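Local coordinates for protein AvrRxo1-ORF2 (Xanthomonas oryzae pv. oryzicola, PDB 4Z8V) that probably acts as the antitoxin-like partner of the effector AvrRxo1, with which it forms a complex, at residues S26-A31 with Y70-Y75. Sequence-based numbering, arbitrary orientation.
Sequences SDLELA and YERMYY
L28 lies over one face of the R72 guanidinium, its CB 3.8 Å from R72 NH2, with L28 CD2 also 3.8 Å from that nitrogen. Y75 presents a second flat group: Y74 CD2 sits over the centre of one face of its ring, 3.7 Å above the plane, while L28 CD1 and A31 O approach the ring obliquely. In return, Y75 CE2 meets the edge of the Y74 ring, in its plane. The R72 chain is bent at its third torsion (chi3 -70°), bringing the planar end back over L28, and H24 O, one turn before L28, takes a hydrogen bond from NH1. D27 OD2 stands 5.7 Å from R72 NH1, too far for a bond; D27 OD1 instead makes a salt bridge to R19 of the second copy of this protein. L28 carries its CG opposite the backbone N (chi1 174°), which directs the branched end toward helix 63-77, where CD1 lies 4.0 Å from Y75 CB. These residues join the long helix 6-38 to helix 63-77 of the compact helical part of this all-alpha chain; the two segment axes cross at 59°, 9.7 Å apart at their nearest. A31, short enough to let the backbones close in, sets its CB 3.3 Å from Y75 O and 4.0 Å from Y75 CB. No hydrogen bond links the two segments. Beyond its CB, the Y75 side chain leads away from 26-31; its ring packs on L32 and A35 farther along helix 6-38, and its OH is hydrogen-bonded to F43 N.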
loop_
_atom_site.group_PDB
_atom_site.type_symbol
_atom_site.label_atom_id
_atom_site.label_comp_id
_atom_site.label_asym_id
_atom_site.label_seq_id
_atom_site.Cartn_x
_atom_site.Cartn_y
_atom_site.Cartn_z
ATOM N N SER B 26 -2.985 10.339 -10.925
ATOM C CA SER B 26 -2.116 10.898 -9.899
ATOM C C SER B 26 -0.675 10.336 -9.931
ATOM O O SER B 26 0.299 11.073 -9.710
ATOM C CB SER B 26 -2.764 10.669 -8.528
ATOM O OG SER B 26 -1.813 10.738 -7.497
ATOM N N ASP B 27 -0.527 9.049 -10.218
ATOM C CA ASP B 27 0.809 8.459 -10.320
ATOM C C ASP B 27 1.668 9.162 -11.373
ATOM O O ASP B 27 2.851 9.446 -11.141
ATOM C CB ASP B 27 0.714 6.974 -10.677
ATOM C CG ASP B 27 0.356 6.100 -9.489
ATOM O OD1 ASP B 27 0.536 6.549 -8.336
ATOM O OD2 ASP B 27 -0.080 4.947 -9.721
ATOM N N LEU B 28 1.082 9.423 -12.535
ATOM C CA LEU B 28 1.806 10.115 -13.602
ATOM C C LEU B 28 2.079 11.565 -13.233
ATOM O O LEU B 28 3.196 12.059 -13.427
ATOM C CB LEU B 28 1.020 10.067 -14.916
ATOM C CG LEU B 28 1.617 10.876 -16.076
ATOM C CD1 LEU B 28 3.029 10.408 -16.414
ATOM C CD2 LEU B 28 0.713 10.780 -17.307
ATOM N N GLU B 29 1.059 12.241 -12.704
ATOM C CA GLU B 29 1.168 13.649 -12.294
ATOM C C GLU B 29 2.321 13.819 -11.313
ATOM O O GLU B 29 3.210 14.648 -11.515
ATOM C CB GLU B 29 -0.140 14.112 -11.634
ATOM C CG GLU B 29 -1.294 14.345 -12.611
ATOM C CD GLU B 29 -2.649 14.508 -11.916
ATOM O OE1 GLU B 29 -2.730 14.354 -10.673
ATOM O OE2 GLU B 29 -3.644 14.777 -12.628
ATOM N N LEU B 30 2.314 13.010 -10.255
ATOM C CA LEU B 30 3.375 13.064 -9.267
ATOM C C LEU B 30 4.750 12.726 -9.860
ATOM O O LEU B 30 5.736 13.409 -9.563
ATOM C CB LEU B 30 3.048 12.159 -8.081
ATOM C CG LEU B 30 1.913 12.635 -7.180
ATOM C CD1 LEU B 30 1.648 11.603 -6.091
ATOM C CD2 LEU B 30 2.244 14.001 -6.568
ATOM N N ALA B 31 4.822 11.699 -10.706
ATOM C CA ALA B 31 6.090 11.353 -11.384
ATOM C C ALA B 31 6.614 12.475 -12.277
ATOM O O ALA B 31 7.823 12.607 -12.437
ATOM C CB ALA B 31 5.960 10.068 -12.203
ATOM N N TYR B 70 4.254 4.066 -23.279
ATOM C CA TYR B 70 5.673 4.293 -23.022
ATOM C C TYR B 70 6.032 5.551 -22.234
ATOM O O TYR B 70 6.988 5.539 -21.465
ATOM C CB TYR B 70 6.467 4.219 -24.325
ATOM C CG TYR B 70 6.523 2.814 -24.844
ATOM C CD1 TYR B 70 7.401 1.898 -24.289
ATOM C CD2 TYR B 70 5.666 2.387 -25.855
ATOM C CE1 TYR B 70 7.448 0.599 -24.728
ATOM C CE2 TYR B 70 5.703 1.080 -26.312
ATOM C CZ TYR B 70 6.602 0.193 -25.737
ATOM O OH TYR B 70 6.678 -1.110 -26.163
ATOM N N GLU B 71 5.286 6.629 -22.430
ATOM C CA GLU B 71 5.506 7.829 -21.637
ATOM C C GLU B 71 5.254 7.492 -20.166
ATOM O O GLU B 71 6.102 7.730 -19.293
ATOM C CB GLU B 71 4.550 8.941 -22.076
ATOM C CG GLU B 71 4.913 10.309 -21.519
ATOM C CD GLU B 71 3.691 11.145 -21.205
ATOM O OE1 GLU B 71 2.566 10.603 -21.286
ATOM O OE2 GLU B 71 3.852 12.338 -20.868
ATOM N N ARG B 72 4.081 6.918 -19.908
ATOM C CA ARG B 72 3.685 6.546 -18.556
ATOM C C ARG B 72 4.643 5.530 -17.923
ATOM O O ARG B 72 4.968 5.635 -16.741
ATOM C CB ARG B 72 2.248 6.037 -18.573
ATOM C CG ARG B 72 1.777 5.416 -17.296
ATOM C CD ARG B 72 0.324 5.021 -17.433
ATOM N NE ARG B 72 -0.525 6.205 -17.481
ATOM C CZ ARG B 72 -0.931 6.861 -16.395
ATOM N NH1 ARG B 72 -0.552 6.450 -15.176
ATOM N NH2 ARG B 72 -1.710 7.928 -16.523
ATOM N N MET B 73 5.119 4.573 -18.708
ATOM C CA MET B 73 6.111 3.615 -18.217
ATOM C C MET B 73 7.430 4.313 -17.854
ATOM O O MET B 73 8.028 4.042 -16.815
ATOM C CB MET B 73 6.360 2.528 -19.269
ATOM C CG MET B 73 7.430 1.541 -18.890
ATOM S SD MET B 73 7.857 0.375 -20.210
ATOM C CE MET B 73 6.275 -0.406 -20.514
ATOM N N TYR B 74 7.852 5.235 -18.718
ATOM C CA TYR B 74 9.081 6.004 -18.550
ATOM C C TYR B 74 9.109 6.807 -17.238
ATOM O O TYR B 74 10.109 6.796 -16.493
ATOM C CB TYR B 74 9.218 6.945 -19.760
ATOM C CG TYR B 74 10.415 7.876 -19.760
ATOM C CD1 TYR B 74 11.713 7.386 -19.846
ATOM C CD2 TYR B 74 10.237 9.253 -19.698
ATOM C CE1 TYR B 74 12.800 8.249 -19.858
ATOM C CE2 TYR B 74 11.315 10.123 -19.718
ATOM C CZ TYR B 74 12.584 9.619 -19.797
ATOM O OH TYR B 74 13.645 10.486 -19.808
ATOM N N TYR B 75 8.003 7.495 -16.966
ATOM C CA TYR B 75 7.896 8.329 -15.782
ATOM C C TYR B 75 7.464 7.578 -14.534
ATOM O O TYR B 75 8.021 7.794 -13.464
ATOM C CB TYR B 75 6.911 9.466 -16.038
ATOM C CG TYR B 75 7.476 10.529 -16.945
ATOM C CD1 TYR B 75 8.623 11.239 -16.579
ATOM C CD2 TYR B 75 6.863 10.834 -18.157
ATOM C CE1 TYR B 75 9.149 12.220 -17.398
ATOM C CE2 TYR B 75 7.375 11.820 -18.984
ATOM C CZ TYR B 75 8.520 12.511 -18.593
ATOM O OH TYR B 75 9.051 13.485 -19.400
#